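Local coordinates for protein paraflagellar rod component (PDB 6XYB) that is of unknown function but is a kinetoplastid-specific, magnesium-binding protein, probably a component of the paraflagellar rod, at residues C[24-27]-C[28-31]. Residues are numbered along the deposited sequence; the frame is centred on the assembly and turned at random.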
loop_
_atom_site.group_PDB
_atom_site.type_symbol
_atom_site.label_atom_id
_atom_site.label_comp_id
_atom_site.label_asym_id
_atom_site.label_seq_id
_atom_site.Cartn_x
_atom_site.Cartn_y
_atom_site.Cartn_z
ATOM N N ALA C 24 -3.107 -0.610 22.440
ATOM C CA ALA C 24 -4.142 -1.610 22.754
ATOM C C ALA C 24 -3.770 -3.031 22.331
ATOM O O ALA C 24 -4.634 -3.924 22.448
ATOM C CB ALA C 24 -5.422 -1.203 22.100
ATOM N N LEU C 25 -2.536 -3.269 21.922
ATOM C CA LEU C 25 -2.052 -4.627 21.592
ATOM C C LEU C 25 -1.873 -5.404 22.905
ATOM O O LEU C 25 -1.071 -4.988 23.732
ATOM C CB LEU C 25 -0.754 -4.458 20.793
ATOM C CG LEU C 25 -0.047 -5.746 20.406
ATOM C CD1 LEU C 25 -0.955 -6.649 19.582
ATOM C CD2 LEU C 25 1.255 -5.471 19.652
ATOM N N ARG C 26 -2.593 -6.517 23.072
ATOM C CA ARG C 26 -2.499 -7.299 24.299
ATOM C C ARG C 26 -1.430 -8.394 24.200
ATOM O O ARG C 26 -1.134 -8.873 23.077
ATOM C CB ARG C 26 -3.879 -7.835 24.687
ATOM C CG ARG C 26 -4.345 -8.995 23.845
ATOM C CD ARG C 26 -5.647 -9.524 24.309
ATOM N NE ARG C 26 -6.026 -10.596 23.405
ATOM C CZ ARG C 26 -6.819 -11.618 23.746
ATOM N NH1 ARG C 26 -7.260 -11.718 24.979
ATOM N NH2 ARG C 26 -7.148 -12.533 22.846
ATOM N N GLU C 27 -0.881 -8.813 25.353
ATOM C CA GLU C 27 0.222 -9.808 25.318
ATOM C C GLU C 27 -0.306 -11.119 24.708
ATOM O O GLU C 27 0.473 -11.859 24.088
ATOM C CB GLU C 27 0.848 -9.907 26.700
ATOM C CG GLU C 27 2.271 -10.458 26.599
ATOM C CD GLU C 27 3.168 -10.336 27.821
ATOM O OE1 GLU C 27 2.808 -9.566 28.729
ATOM O OE2 GLU C 27 4.234 -11.014 27.861
ATOM N N GLU C 28 -1.566 -11.453 24.968
ATOM C CA GLU C 28 -2.145 -12.718 24.451
ATOM C C GLU C 28 -1.982 -12.716 22.917
ATOM O O GLU C 28 -1.779 -13.790 22.338
ATOM C CB GLU C 28 -3.573 -12.866 25.005
ATOM C CG GLU C 28 -3.680 -12.999 26.549
ATOM C CD GLU C 28 -3.634 -11.701 27.359
ATOM O OE1 GLU C 28 -3.321 -10.634 26.797
ATOM O OE2 GLU C 28 -3.978 -11.687 28.551
ATOM N N THR C 29 -2.148 -11.547 22.256
ATOM C CA THR C 29 -2.101 -11.476 20.791
ATOM C C THR C 29 -0.649 -11.663 20.311
ATOM O O THR C 29 -0.406 -12.365 19.293
ATOM C CB THR C 29 -2.640 -10.122 20.333
ATOM O OG1 THR C 29 -4.009 -10.055 20.705
ATOM C CG2 THR C 29 -2.480 -9.934 18.847
ATOM N N VAL C 30 0.278 -11.053 21.048
ATOM C CA VAL C 30 1.722 -11.153 20.754
ATOM C C VAL C 30 2.079 -12.649 20.810
ATOM O O VAL C 30 2.801 -13.153 19.950
ATOM C CB VAL C 30 2.505 -10.259 21.721
ATOM C CG1 VAL C 30 4.003 -10.460 21.532
ATOM C CG2 VAL C 30 2.118 -8.767 21.564
ATOM N N LYS C 31 1.669 -13.306 21.882
ATOM C CA LYS C 31 1.984 -14.742 22.121
ATOM C C LYS C 31 1.392 -15.602 20.996
ATOM O O LYS C 31 2.066 -16.503 20.524
ATOM C CB LYS C 31 1.500 -15.199 23.496
ATOM C CG LYS C 31 2.333 -14.664 24.654
ATOM C CD LYS C 31 3.859 -14.814 24.534
ATOM C CE LYS C 31 4.616 -14.182 25.683
ATOM N NZ LYS C 31 3.908 -14.401 26.957
HETATM O O HOH W 1 -4.688 -7.211 20.689
#
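The carbonyl oxygen of Arg-26 receives two amides from the first turn of the helix. Thr-29 N reaches Arg-26 O at 3.0 Å from above the carbonyl plane and with a bent N-H (133°), whereas Val-30 N, at 3.3 Å from Arg-26 O, lies in that plane and points more directly at it, the first i to i+4 bond. Lys-31 N to Glu-27 O, 2.9 Å and nearly straight, continues the pattern. Water 1 accepts from Arg-26 N and donates to Thr-29 OG1 (2.9 Å), which is also hydrogen-bonded to Glu-91. Threonine suits this buried place because its hydroxyl is satisfied twice while its methyl faces Leu-25. The Arg-26 chain, with CG between the backbone N and carbonyl carbon (chi1 75°), runs extended across Glu-28, whose CB sits 3.6 Å over the centre of one guanidinium face. Thr-29 OG1 lies at the guanidinium edge, and a salt bridge from NH2 to Glu-91 gives arginine its use here. Glu-28 OE1, 4.3 Å from Arg-26 NE, is well out of the guanidinium plane, so charge alone acts. Acidic residues at 27 and 28 suit the first turn, probably offsetting the helix dipole. Glu-27 and Lys-31 run side by side, pointing the same way, and a long salt bridge joins Glu-27 OE2 to Lys-31 NZ (3.5 Å). Apolar residues take the inner side: Leu-25 CG meets Val-30 CG2 at 3.9 Å, Leu-25 CD1 rests on Thr-29 CG2, and Leu-25 and Val-30 pack on Met-20 and Trp-63 of the sheet. The whole is a helix N-terminus with Arg-26 at the N-cap position, opening helix 27-36 against the antiparallel sheet.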